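Local coordinates for protein Aster-A (PDB 6GQF), which carries cholesterol from the plasma membrane to the endoplasmic reticulum without vesicles, using the sterol-binding VASt (ASTER) domain described here, at residues A[72-77]-A[191-196]; A[96-101]-A[109-114]; A[143-148]-A[167-172]. All coordinates share one frame; numbering follows the deposited sequence.

Contact 1: residues A[72-77]-A[191-196]. With HC3 (25-hydroxycholesterol), chain E.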
loop_
_atom_site.group_PDB
_atom_site.type_symbol
_atom_site.label_atom_id
_atom_site.label_comp_id
_atom_site.label_asym_id
_atom_site.label_seq_id
_atom_site.Cartn_x
_atom_site.Cartn_y
_atom_site.Cartn_z
ATOM N N ARG A 72 -1.244 -7.444 11.135
ATOM C CA ARG A 72 -2.434 -6.610 10.961
ATOM C C ARG A 72 -3.661 -7.458 10.655
ATOM O O ARG A 72 -4.683 -6.949 10.192
ATOM C CB ARG A 72 -2.223 -5.584 9.853
ATOM C CG ARG A 72 -1.114 -4.615 10.152
ATOM C CD ARG A 72 -1.416 -3.243 9.599
ATOM N NE ARG A 72 -2.108 -2.384 10.565
ATOM C CZ ARG A 72 -3.331 -1.871 10.414
ATOM N NH1 ARG A 72 -4.064 -2.111 9.329
ATOM N NH2 ARG A 72 -3.828 -1.099 11.369
ATOM N N LYS A 73 -3.539 -8.758 10.909
ATOM C CA LYS A 73 -4.663 -9.687 10.861
ATOM C C LYS A 73 -5.247 -9.845 9.457
ATOM O O LYS A 73 -6.458 -9.764 9.268
ATOM C CB LYS A 73 -5.762 -9.238 11.834
ATOM C CG LYS A 73 -5.333 -9.224 13.296
ATOM C CD LYS A 73 -6.334 -8.473 14.181
ATOM C CE LYS A 73 -7.735 -9.095 14.149
ATOM N NZ LYS A 73 -8.707 -8.346 15.006
ATOM N N PHE A 74 -4.379 -10.080 8.479
ATOM C CA PHE A 74 -4.817 -10.334 7.110
ATOM C C PHE A 74 -4.741 -11.824 6.811
ATOM O O PHE A 74 -3.716 -12.462 7.051
ATOM C CB PHE A 74 -3.968 -9.550 6.107
ATOM C CG PHE A 74 -4.161 -8.059 6.175
ATOM C CD1 PHE A 74 -5.101 -7.492 7.023
ATOM C CD2 PHE A 74 -3.401 -7.226 5.377
ATOM C CE1 PHE A 74 -5.269 -6.123 7.073
ATOM C CE2 PHE A 74 -3.563 -5.861 5.424
ATOM C CZ PHE A 74 -4.497 -5.306 6.270
ATOM N N THR A 75 -5.835 -12.368 6.287
ATOM C CA THR A 75 -5.921 -13.791 5.986
ATOM C C THR A 75 -6.029 -14.025 4.482
ATOM O O THR A 75 -6.255 -13.089 3.712
ATOM C CB THR A 75 -7.130 -14.434 6.696
ATOM O OG1 THR A 75 -8.344 -13.828 6.234
ATOM C CG2 THR A 75 -7.020 -14.253 8.205
ATOM N N ASP A 76 -5.855 -15.280 4.077
ATOM C CA ASP A 76 -5.952 -15.669 2.675
ATOM C C ASP A 76 -5.008 -14.826 1.823
ATOM O O ASP A 76 -5.351 -14.423 0.710
ATOM C CB ASP A 76 -7.398 -15.537 2.173
ATOM C CG ASP A 76 -8.359 -16.478 2.890
ATOM O OD1 ASP A 76 -7.987 -17.648 3.124
ATOM O OD2 ASP A 76 -9.488 -16.050 3.220
ATOM N N VAL A 77 -3.819 -14.557 2.354
ATOM C CA VAL A 77 -2.829 -13.761 1.636
ATOM C C VAL A 77 -2.171 -14.583 0.541
ATOM O O VAL A 77 -1.584 -15.633 0.802
ATOM C CB VAL A 77 -1.737 -13.216 2.572
ATOM C CG1 VAL A 77 -0.641 -12.512 1.772
ATOM C CG2 VAL A 77 -2.341 -12.267 3.584
ATOM N N GLU A 191 -4.049 5.476 7.158
ATOM C CA GLU A 191 -3.025 6.002 8.052
ATOM C C GLU A 191 -2.645 4.971 9.096
ATOM O O GLU A 191 -1.472 4.819 9.430
ATOM C CB GLU A 191 -3.508 7.279 8.732
ATOM C CG GLU A 191 -3.582 8.460 7.795
ATOM C CD GLU A 191 -4.283 9.646 8.411
ATOM O OE1 GLU A 191 -4.870 9.492 9.505
ATOM O OE2 GLU A 191 -4.245 10.735 7.798
ATOM N N ASP A 192 -3.644 4.261 9.607
ATOM C CA ASP A 192 -3.406 3.261 10.634
ATOM C C ASP A 192 -2.529 2.147 10.084
ATOM O O ASP A 192 -1.700 1.584 10.801
ATOM C CB ASP A 192 -4.725 2.691 11.148
ATOM C CG ASP A 192 -4.528 1.712 12.290
ATOM O OD1 ASP A 192 -3.680 1.977 13.168
ATOM O OD2 ASP A 192 -5.219 0.674 12.309
ATOM N N TYR A 193 -2.710 1.842 8.803
ATOM C CA TYR A 193 -1.945 0.781 8.159
ATOM C C TYR A 193 -0.488 1.189 7.961
ATOM O O TYR A 193 0.425 0.484 8.389
ATOM C CB TYR A 193 -2.567 0.402 6.807
ATOM C CG TYR A 193 -1.719 -0.586 6.031
ATOM C CD1 TYR A 193 -1.853 -1.956 6.232
ATOM C CD2 TYR A 193 -0.769 -0.151 5.118
ATOM C CE1 TYR A 193 -1.072 -2.861 5.538
ATOM C CE2 TYR A 193 0.015 -1.049 4.423
ATOM C CZ TYR A 193 -0.141 -2.403 4.637
ATOM O OH TYR A 193 0.639 -3.300 3.942
ATOM N N PHE A 194 -0.278 2.330 7.310
ATOM C CA PHE A 194 1.064 2.756 6.933
ATOM C C PHE A 194 1.882 3.249 8.125
ATOM O O PHE A 194 3.105 3.123 8.135
ATOM C CB PHE A 194 0.989 3.841 5.853
ATOM C CG PHE A 194 0.689 3.304 4.482
ATOM C CD1 PHE A 194 1.664 2.639 3.752
ATOM C CD2 PHE A 194 -0.571 3.448 3.928
ATOM C CE1 PHE A 194 1.386 2.134 2.495
ATOM C CE2 PHE A 194 -0.852 2.948 2.670
ATOM C CZ PHE A 194 0.129 2.292 1.954
ATOM N N HIS A 195 1.221 3.800 9.135
ATOM C CA HIS A 195 1.939 4.239 10.323
ATOM C C HIS A 195 2.492 3.025 11.070
ATOM O O HIS A 195 3.604 3.068 11.593
ATOM C CB HIS A 195 1.033 5.088 11.219
ATOM C CG HIS A 195 0.775 6.461 10.677
ATOM N ND1 HIS A 195 -0.301 7.230 11.067
ATOM C CD2 HIS A 195 1.454 7.202 9.768
ATOM C CE1 HIS A 195 -0.273 8.383 10.423
ATOM N NE2 HIS A 195 0.781 8.392 9.629
ATOM N N HIS A 196 1.727 1.937 11.092
ATOM C CA HIS A 196 2.204 0.678 11.663
ATOM C C HIS A 196 3.283 0.053 10.783
ATOM O O HIS A 196 4.184 -0.624 11.278
ATOM C CB HIS A 196 1.048 -0.306 11.843
ATOM C CG HIS A 196 0.207 -0.035 13.052
ATOM N ND1 HIS A 196 -0.911 -0.778 13.363
ATOM C CD2 HIS A 196 0.324 0.895 14.030
ATOM C CE1 HIS A 196 -1.448 -0.317 14.477
ATOM N NE2 HIS A 196 -0.719 0.698 14.903
HETATM C C18 HC3 E . -9.208 1.146 4.512
HETATM C C13 HC3 E . -9.658 0.255 3.348
HETATM C C12 HC3 E . -9.302 -1.068 3.749
HETATM C C11 HC3 E . -7.687 -1.314 3.822
HETATM C C9 HC3 E . -6.967 -0.912 2.539
HETATM C C10 HC3 E . -5.362 -1.160 2.608
HETATM C C19 HC3 E . -4.873 -0.685 3.957
HETATM C C1 HC3 E . -5.075 -2.659 2.528
HETATM C C2 HC3 E . -3.595 -2.959 2.516
HETATM C C3 HC3 E . -2.868 -2.243 1.424
HETATM O O1 HC3 E . -1.463 -2.471 1.543
HETATM C C4 HC3 E . -3.121 -0.739 1.464
HETATM C C5 HC3 E . -4.616 -0.445 1.551
HETATM C C6 HC3 E . -5.204 0.990 0.986
HETATM C C7 HC3 E . -6.674 1.084 0.829
HETATM C C8 HC3 E . -7.343 0.525 2.194
HETATM C C14 HC3 E . -8.841 0.669 2.098
HETATM C C15 HC3 E . -9.469 2.076 1.621
HETATM C C16 HC3 E . -11.091 1.985 2.185
HETATM C C17 HC3 E . -11.219 0.667 2.974
HETATM C C20 HC3 E . -12.083 0.698 4.143
HETATM C C21 HC3 E . -12.721 -0.715 4.286
HETATM C C22 HC3 E . -13.196 1.802 4.189
HETATM C C23 HC3 E . -14.621 1.317 4.081
HETATM C C24 HC3 E . -15.446 2.562 3.860
HETATM C C25 HC3 E . -16.894 2.296 4.191
HETATM C C26 HC3 E . -17.677 3.530 3.816
HETATM C C27 HC3 E . -17.389 1.110 3.387
HETATM O O2 HC3 E . -17.020 2.050 5.572
#

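Contact 2: residues A[96-101]-A[109-114]. With HC3 (25-hydroxycholesterol), chain E.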
loop_
_atom_site.group_PDB
_atom_site.type_symbol
_atom_site.label_atom_id
_atom_site.label_comp_id
_atom_site.label_asym_id
_atom_site.label_seq_id
_atom_site.Cartn_x
_atom_site.Cartn_y
_atom_site.Cartn_z
ATOM N N TYR A 96 -5.927 -10.479 -0.450
ATOM C CA TYR A 96 -6.019 -10.865 0.946
ATOM C C TYR A 96 -7.320 -10.368 1.541
ATOM O O TYR A 96 -7.908 -9.396 1.059
ATOM C CB TYR A 96 -4.827 -10.330 1.746
ATOM C CG TYR A 96 -4.389 -8.945 1.344
ATOM C CD1 TYR A 96 -5.165 -7.833 1.641
ATOM C CD2 TYR A 96 -3.198 -8.752 0.667
ATOM C CE1 TYR A 96 -4.766 -6.566 1.265
ATOM C CE2 TYR A 96 -2.789 -7.495 0.289
ATOM C CZ TYR A 96 -3.574 -6.404 0.590
ATOM O OH TYR A 96 -3.161 -5.148 0.212
ATOM N N THR A 97 -7.767 -11.069 2.577
ATOM C CA THR A 97 -8.958 -10.698 3.317
ATOM C C THR A 97 -8.549 -9.848 4.508
ATOM O O THR A 97 -7.556 -10.143 5.174
ATOM C CB THR A 97 -9.727 -11.938 3.785
ATOM O OG1 THR A 97 -10.142 -12.694 2.641
ATOM C CG2 THR A 97 -10.954 -11.553 4.626
ATOM N N ILE A 98 -9.310 -8.788 4.760
ATOM C CA ILE A 98 -9.011 -7.866 5.848
ATOM C C ILE A 98 -10.184 -7.770 6.811
ATOM O O ILE A 98 -11.319 -8.074 6.443
ATOM C CB ILE A 98 -8.679 -6.448 5.328
ATOM C CG1 ILE A 98 -9.916 -5.804 4.679
ATOM C CG2 ILE A 98 -7.494 -6.503 4.361
ATOM C CD1 ILE A 98 -9.691 -4.382 4.214
ATOM N N PRO A 99 -9.911 -7.348 8.054
ATOM C CA PRO A 99 -10.968 -7.048 9.023
ATOM C C PRO A 99 -11.505 -5.625 8.871
ATOM O O PRO A 99 -10.736 -4.725 8.541
ATOM C CB PRO A 99 -10.265 -7.233 10.367
ATOM C CG PRO A 99 -8.837 -6.914 10.086
ATOM C CD PRO A 99 -8.574 -7.337 8.671
ATOM N N ILE A 100 -12.809 -5.443 9.076
ATOM C CA ILE A 100 -13.430 -4.118 9.087
ATOM C C ILE A 100 -13.915 -3.826 10.504
ATOM O O ILE A 100 -14.624 -4.633 11.106
ATOM C CB ILE A 100 -14.607 -4.013 8.082
ATOM C CG1 ILE A 100 -14.089 -3.749 6.665
ATOM C CG2 ILE A 100 -15.560 -2.871 8.445
ATOM C CD1 ILE A 100 -13.360 -4.896 6.039
ATOM N N SER A 101 -13.523 -2.667 11.025
ATOM C CA SER A 101 -13.829 -2.281 12.400
ATOM C C SER A 101 -14.943 -1.235 12.463
ATOM O O SER A 101 -15.773 -1.268 13.370
ATOM C CB SER A 101 -12.568 -1.745 13.082
ATOM O OG SER A 101 -11.497 -2.667 12.967
ATOM N N ALA A 109 -13.569 -8.063 4.500
ATOM C CA ALA A 109 -13.615 -7.745 3.076
ATOM C C ALA A 109 -12.389 -8.281 2.348
ATOM O O ALA A 109 -11.347 -8.500 2.956
ATOM C CB ALA A 109 -13.722 -6.245 2.878
ATOM N N SER A 110 -12.524 -8.484 1.040
ATOM C CA SER A 110 -11.416 -8.932 0.204
ATOM C C SER A 110 -10.756 -7.727 -0.449
ATOM O O SER A 110 -11.413 -6.720 -0.715
ATOM C CB SER A 110 -11.893 -9.918 -0.865
ATOM O OG SER A 110 -12.348 -11.126 -0.282
ATOM N N VAL A 111 -9.457 -7.844 -0.706
ATOM C CA VAL A 111 -8.690 -6.767 -1.312
ATOM C C VAL A 111 -7.781 -7.306 -2.396
ATOM O O VAL A 111 -6.813 -7.998 -2.106
ATOM C CB VAL A 111 -7.828 -6.030 -0.269
ATOM C CG1 VAL A 111 -6.923 -4.997 -0.943
ATOM C CG2 VAL A 111 -8.708 -5.371 0.776
ATOM N N VAL A 112 -8.093 -6.978 -3.644
ATOM C CA VAL A 112 -7.198 -7.275 -4.749
ATOM C C VAL A 112 -6.317 -6.064 -4.985
ATOM O O VAL A 112 -6.818 -4.947 -5.093
ATOM C CB VAL A 112 -7.964 -7.618 -6.024
ATOM C CG1 VAL A 112 -7.007 -7.789 -7.203
ATOM C CG2 VAL A 112 -8.775 -8.873 -5.809
ATOM N N GLU A 113 -5.010 -6.293 -5.059
ATOM C CA GLU A 113 -4.047 -5.214 -5.244
ATOM C C GLU A 113 -3.146 -5.488 -6.444
ATOM O O GLU A 113 -2.776 -6.630 -6.701
ATOM C CB GLU A 113 -3.200 -5.029 -3.978
ATOM C CG GLU A 113 -2.202 -3.871 -4.045
ATOM C CD GLU A 113 -1.383 -3.724 -2.777
ATOM O OE1 GLU A 113 -1.523 -4.580 -1.877
ATOM O OE2 GLU A 113 -0.599 -2.754 -2.680
ATOM N N THR A 114 -2.809 -4.426 -7.170
ATOM C CA THR A 114 -1.909 -4.504 -8.316
ATOM C C THR A 114 -0.734 -3.552 -8.132
ATOM O O THR A 114 -0.932 -2.361 -7.900
ATOM C CB THR A 114 -2.639 -4.155 -9.620
ATOM O OG1 THR A 114 -3.852 -4.908 -9.699
ATOM C CG2 THR A 114 -1.777 -4.468 -10.823
HETATM C C18 HC3 E . -9.208 1.146 4.512
HETATM C C13 HC3 E . -9.658 0.255 3.348
HETATM C C12 HC3 E . -9.302 -1.068 3.749
HETATM C C11 HC3 E . -7.687 -1.314 3.822
HETATM C C9 HC3 E . -6.967 -0.912 2.539
HETATM C C10 HC3 E . -5.362 -1.160 2.608
HETATM C C19 HC3 E . -4.873 -0.685 3.957
HETATM C C1 HC3 E . -5.075 -2.659 2.528
HETATM C C2 HC3 E . -3.595 -2.959 2.516
HETATM C C3 HC3 E . -2.868 -2.243 1.424
HETATM O O1 HC3 E . -1.463 -2.471 1.543
HETATM C C4 HC3 E . -3.121 -0.739 1.464
HETATM C C5 HC3 E . -4.616 -0.445 1.551
HETATM C C6 HC3 E . -5.204 0.990 0.986
HETATM C C7 HC3 E . -6.674 1.084 0.829
HETATM C C8 HC3 E . -7.343 0.525 2.194
HETATM C C14 HC3 E . -8.841 0.669 2.098
HETATM C C15 HC3 E . -9.469 2.076 1.621
HETATM C C16 HC3 E . -11.091 1.985 2.185
HETATM C C17 HC3 E . -11.219 0.667 2.974
HETATM C C20 HC3 E . -12.083 0.698 4.143
HETATM C C21 HC3 E . -12.721 -0.715 4.286
HETATM C C22 HC3 E . -13.196 1.802 4.189
HETATM C C23 HC3 E . -14.621 1.317 4.081
HETATM C C24 HC3 E . -15.446 2.562 3.860
HETATM C C25 HC3 E . -16.894 2.296 4.191
HETATM C C26 HC3 E . -17.677 3.530 3.816
HETATM C C27 HC3 E . -17.389 1.110 3.387
HETATM O O2 HC3 E . -17.020 2.050 5.572
#

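Contact 3: residues A[143-148]-A[167-172]. With HC3 (25-hydroxycholesterol), chain E.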
loop_
_atom_site.group_PDB
_atom_site.type_symbol
_atom_site.label_atom_id
_atom_site.label_comp_id
_atom_site.label_asym_id
_atom_site.label_seq_id
_atom_site.Cartn_x
_atom_site.Cartn_y
_atom_site.Cartn_z
ATOM N N TYR A 143 -18.199 2.833 -5.902
ATOM C CA TYR A 143 -17.998 4.275 -5.965
ATOM C C TYR A 143 -16.530 4.680 -6.104
ATOM O O TYR A 143 -16.219 5.642 -6.805
ATOM C CB TYR A 143 -18.590 4.943 -4.722
ATOM C CG TYR A 143 -20.080 5.155 -4.797
ATOM C CD1 TYR A 143 -20.961 4.130 -4.490
ATOM C CD2 TYR A 143 -20.607 6.383 -5.173
ATOM C CE1 TYR A 143 -22.322 4.320 -4.557
ATOM C CE2 TYR A 143 -21.969 6.581 -5.243
ATOM C CZ TYR A 143 -22.823 5.546 -4.932
ATOM O OH TYR A 143 -24.186 5.730 -4.997
ATOM N N PHE A 144 -15.634 3.948 -5.447
ATOM C CA PHE A 144 -14.253 4.394 -5.309
ATOM C C PHE A 144 -13.253 3.253 -5.234
ATOM O O PHE A 144 -13.614 2.102 -5.009
ATOM C CB PHE A 144 -14.105 5.263 -4.051
ATOM C CG PHE A 144 -14.066 4.468 -2.764
ATOM C CD1 PHE A 144 -15.222 3.899 -2.244
ATOM C CD2 PHE A 144 -12.875 4.287 -2.077
ATOM C CE1 PHE A 144 -15.187 3.165 -1.065
ATOM C CE2 PHE A 144 -12.838 3.556 -0.901
ATOM C CZ PHE A 144 -13.997 2.995 -0.397
ATOM N N TYR A 145 -11.989 3.605 -5.438
ATOM C CA TYR A 145 -10.857 2.735 -5.146
ATOM C C TYR A 145 -9.709 3.677 -4.775
ATOM O O TYR A 145 -9.876 4.893 -4.848
ATOM C CB TYR A 145 -10.519 1.821 -6.334
ATOM C CG TYR A 145 -9.915 2.512 -7.541
ATOM C CD1 TYR A 145 -10.710 3.203 -8.446
ATOM C CD2 TYR A 145 -8.549 2.453 -7.783
ATOM C CE1 TYR A 145 -10.158 3.828 -9.550
ATOM C CE2 TYR A 145 -7.989 3.076 -8.881
ATOM C CZ TYR A 145 -8.795 3.760 -9.762
ATOM O OH TYR A 145 -8.228 4.376 -10.854
ATOM N N THR A 146 -8.566 3.137 -4.354
ATOM C CA THR A 146 -7.465 3.976 -3.866
ATOM C C THR A 146 -6.150 3.664 -4.573
ATOM O O THR A 146 -5.926 2.536 -5.016
ATOM C CB THR A 146 -7.260 3.827 -2.331
ATOM O OG1 THR A 146 -6.828 2.495 -2.009
ATOM C CG2 THR A 146 -8.547 4.144 -1.592
ATOM N N ALA A 147 -5.298 4.686 -4.671
ATOM C CA ALA A 147 -3.974 4.566 -5.279
ATOM C C ALA A 147 -2.888 4.985 -4.292
ATOM O O ALA A 147 -3.095 5.872 -3.462
ATOM C CB ALA A 147 -3.891 5.407 -6.540
ATOM N N HIS A 148 -1.734 4.330 -4.391
ATOM C CA HIS A 148 -0.606 4.567 -3.494
ATOM C C HIS A 148 0.717 4.472 -4.254
ATOM O O HIS A 148 0.881 3.622 -5.131
ATOM C CB HIS A 148 -0.632 3.561 -2.342
ATOM C CG HIS A 148 -1.977 3.432 -1.700
ATOM N ND1 HIS A 148 -2.292 4.033 -0.503
ATOM C CD2 HIS A 148 -3.096 2.788 -2.108
ATOM C CE1 HIS A 148 -3.546 3.763 -0.197
ATOM N NE2 HIS A 148 -4.060 3.014 -1.157
ATOM N N GLU A 167 -3.950 8.500 -2.526
ATOM C CA GLU A 167 -5.076 9.321 -2.935
ATOM C C GLU A 167 -6.307 8.446 -3.154
ATOM O O GLU A 167 -6.194 7.254 -3.436
ATOM C CB GLU A 167 -4.739 10.125 -4.199
ATOM C CG GLU A 167 -4.698 9.325 -5.489
ATOM C CD GLU A 167 -4.315 10.182 -6.692
ATOM O OE1 GLU A 167 -4.028 11.383 -6.501
ATOM O OE2 GLU A 167 -4.303 9.654 -7.829
ATOM N N ILE A 168 -7.478 9.055 -2.999
ATOM C CA ILE A 168 -8.750 8.384 -3.231
ATOM C C ILE A 168 -9.267 8.746 -4.616
ATOM O O ILE A 168 -9.258 9.914 -5.001
ATOM C CB ILE A 168 -9.795 8.771 -2.160
ATOM C CG1 ILE A 168 -9.341 8.289 -0.780
ATOM C CG2 ILE A 168 -11.156 8.173 -2.484
ATOM C CD1 ILE A 168 -10.021 8.987 0.356
ATOM N N ARG A 169 -9.716 7.733 -5.350
ATOM C CA ARG A 169 -10.196 7.902 -6.719
ATOM C C ARG A 169 -11.640 7.423 -6.862
ATOM O O ARG A 169 -11.944 6.255 -6.625
ATOM C CB ARG A 169 -9.296 7.144 -7.694
ATOM C CG ARG A 169 -7.904 7.725 -7.823
ATOM C CD ARG A 169 -7.087 6.984 -8.864
ATOM N NE ARG A 169 -5.749 7.552 -8.983
ATOM C CZ ARG A 169 -4.722 6.945 -9.569
ATOM N NH1 ARG A 169 -4.866 5.733 -10.096
ATOM N NH2 ARG A 169 -3.546 7.552 -9.621
ATOM N N TYR A 170 -12.516 8.340 -7.262
ATOM C CA TYR A 170 -13.941 8.065 -7.393
ATOM C C TYR A 170 -14.362 7.771 -8.835
ATOM O O TYR A 170 -14.198 8.609 -9.719
ATOM C CB TYR A 170 -14.739 9.256 -6.857
ATOM C CG TYR A 170 -14.550 9.480 -5.377
ATOM C CD1 TYR A 170 -15.345 8.819 -4.449
ATOM C CD2 TYR A 170 -13.567 10.337 -4.905
ATOM C CE1 TYR A 170 -15.173 9.014 -3.091
ATOM C CE2 TYR A 170 -13.387 10.541 -3.548
ATOM C CZ TYR A 170 -14.193 9.875 -2.646
ATOM O OH TYR A 170 -14.019 10.072 -1.296
ATOM N N ARG A 171 -14.915 6.584 -9.066
ATOM C CA ARG A 171 -15.482 6.252 -10.368
ATOM C C ARG A 171 -16.745 7.069 -10.615
ATOM O O ARG A 171 -17.063 7.416 -11.749
ATOM C CB ARG A 171 -15.799 4.763 -10.459
ATOM C CG ARG A 171 -14.636 3.858 -10.123
ATOM C CD ARG A 171 -14.982 2.430 -10.452
ATOM N NE ARG A 171 -13.893 1.512 -10.146
ATOM C CZ ARG A 171 -13.731 0.891 -8.982
ATOM N NH1 ARG A 171 -14.584 1.081 -7.986
ATOM N NH2 ARG A 171 -12.702 0.072 -8.820
ATOM N N LYS A 172 -17.469 7.351 -9.538
ATOM C CA LYS A 172 -18.645 8.217 -9.587
ATOM C C LYS A 172 -18.745 9.001 -8.284
ATOM O O LYS A 172 -18.232 8.568 -7.251
ATOM C CB LYS A 172 -19.917 7.400 -9.830
ATOM C CG LYS A 172 -20.088 6.211 -8.901
ATOM C CD LYS A 172 -21.407 5.491 -9.155
ATOM C CE LYS A 172 -21.578 4.297 -8.226
ATOM N NZ LYS A 172 -22.912 3.670 -8.392
HETATM C C18 HC3 E . -9.208 1.146 4.512
HETATM C C13 HC3 E . -9.658 0.255 3.348
HETATM C C12 HC3 E . -9.302 -1.068 3.749
HETATM C C11 HC3 E . -7.687 -1.314 3.822
HETATM C C9 HC3 E . -6.967 -0.912 2.539
HETATM C C10 HC3 E . -5.362 -1.160 2.608
HETATM C C19 HC3 E . -4.873 -0.685 3.957
HETATM C C1 HC3 E . -5.075 -2.659 2.528
HETATM C C2 HC3 E . -3.595 -2.959 2.516
HETATM C C3 HC3 E . -2.868 -2.243 1.424
HETATM O O1 HC3 E . -1.463 -2.471 1.543
HETATM C C4 HC3 E . -3.121 -0.739 1.464
HETATM C C5 HC3 E . -4.616 -0.445 1.551
HETATM C C6 HC3 E . -5.204 0.990 0.986
HETATM C C7 HC3 E . -6.674 1.084 0.829
HETATM C C8 HC3 E . -7.343 0.525 2.194
HETATM C C14 HC3 E . -8.841 0.669 2.098
HETATM C C15 HC3 E . -9.469 2.076 1.621
HETATM C C16 HC3 E . -11.091 1.985 2.185
HETATM C C17 HC3 E . -11.219 0.667 2.974
HETATM C C20 HC3 E . -12.083 0.698 4.143
HETATM C C21 HC3 E . -12.721 -0.715 4.286
HETATM C C22 HC3 E . -13.196 1.802 4.189
HETATM C C23 HC3 E . -14.621 1.317 4.081
HETATM C C24 HC3 E . -15.446 2.562 3.860
HETATM C C25 HC3 E . -16.894 2.296 4.191
HETATM C C26 HC3 E . -17.677 3.530 3.816
HETATM C C27 HC3 E . -17.389 1.110 3.387
HETATM O O2 HC3 E . -17.020 2.050 5.572
#

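Contact 1: residues A[72-77]-A[191-196]
Arg72 reaches across to helix 191-196 and lays its guanidinium on the backbone at Tyr193, with Tyr193 CA 3.7 Å above the centre of one face. This is where the loop after helix 63-71 meets the long C-terminal helix 176-202 of the VASt domain, a StAR-like helix-grip fold in which a curved antiparallel sheet and that helix enclose the sterol. The end of Arg72 forms a salt bridge through NH2 to OD2 of Asp192, the guanidinium and carboxylate planes standing 83° apart. At the guanidinium edge, near its plane, NE makes a weak hydrogen bond of 3.4 Å to ND1 of His196. A bend at chi2 brings CD against the Tyr193 ring, 3.6 Å from CD1, and a second at chi3 (91°) turns NE and the guanidinium toward the helix. With an alanine here, Asp192 would probably lose its charged mate in this contact and the side of the Tyr193 ring its aliphatic cover.

One layer further in, Phe74 CE2 lies 3.9 Å from Tyr193 CE1, and both rings border the A-ring end of 25-hydroxycholesterol. Leu69 of helix 63-71 packs on both of these aromatic residues, while Phe74 also meets the ring of Tyr96 nearly parallel. Phe74 is itself part of the Schellman motif that ends helix 63-71: its N bonds Leu69 O, and Lys73, with positive phi, is the C-prime residue. Tyr193 swings CG anti to its own N (chi1 174°), bringing one ring face over the sterol, with C2 of the ligand 3.9 Å above its plane, toward the rim.

Contact 2: residues A[96-101]-A[109-114]
Tyr96 and Val111 face each other in a hydrogen-bonded antiparallel pair, and the tyrosine ring leans across to its partner: CE1 comes within 3.5 Å of Val111 CG1, while Val111 O lies above one ring face, offset toward the rim. The small chi1 of Tyr96, 38°, places CG between the backbone N and the carbonyl carbon and sends the ring along the inner face of the sheet. Its hydroxyl donates to Glu113 OE1 at 2.7 Å, meeting the oxygen from above the carboxylate plane, with ring and carboxylate planes 86° apart. Glu113 reaches it with an extended chain, and its other oxygen, OE2, is held by Ser131 and Gln115.

These strands form the hairpin 90-99/108-119 of the VASt sheet, and the face bearing Tyr96, Ile98 and Val111 is turned to the bound sterol. Ile98 crosses Val111 at about a right angle, its CD1 3.7 Å from Val111 CG2. The same methyl meets 25-hydroxycholesterol at C12, 3.4 Å away, while Tyr96 OH approaches C3. Ile98 N bonds Ala109 O at 2.7 Å and 169°, the straightest of the four backbone bonds here. Where the first strand has ended, Ile100 folds CD1 back to 3.5 Å from Ala109 CB.

Contact 3: residues A[143-148]-A[167-172]
Strands 144-148 and 167-170 run antiparallel at 146°, with Tyr145-Arg169 and Ala147-Glu167 as hydrogen-bonded pairs, and beyond the strand Tyr143 O accepts from Arg171 N at 2.8 Å and, weakly, from Lys172 N. On the face carrying Tyr145 and Ala147, Arg169 stretches lengthwise. Its CB sits over one face of the Tyr145 ring, 4.1 Å from the centroid, and its guanidinium is laid on Ala147, whose CB is 3.5 Å above the middle of the plane. NE and NH2 both grip OE2 of Glu167, a side-on salt bridge that holds the guanidinium flat across the alanine. Arg171 puts one guanidinium face against Tyr145 CD1, the two planes 28° apart. Beyond the strand ends, Lys172 runs over the Tyr143 ring: CE lies 3.5 Å from the centroid, almost on the normal, and NZ makes a cation-pi contact.

The other face looks inward. Phe144 CB packs on Tyr170 CD1, and the phenyl edge points at C16 of the sterol. Thr146 OG1 and His148 NE2 share a hydrogen bond of 2.9 Å, and OG1 lies 3.2 Å from C7 of the ligand. This hairpin belongs to the curved antiparallel sheet of the StAR-like VASt fold, and its strand 144-156 supplies Phe144, Thr146 and His148 to the sterol pocket.

Following the chain from the N terminus, helix 63-71 leads into the first half of contact 1, whose partner comes only 114 residues later, on helix 176-202. That long loop encloses both other contacts. Contact 2 closes first, as the hairpin of strands 90-99 and 108-119; contact 3 follows in series, as the hairpin of strands 144-156 and 159-170, after which the chain enters the C-terminal helix. Contacts 1 and 2 touch directly, Thr75 O lying 2.8 Å from Thr97 N, a probable hydrogen bond. Contact 1 meets contact 3 through Phe194 against His148. Contacts 2 and 3 do not touch, yet share one sheet, and all three border the same sterol.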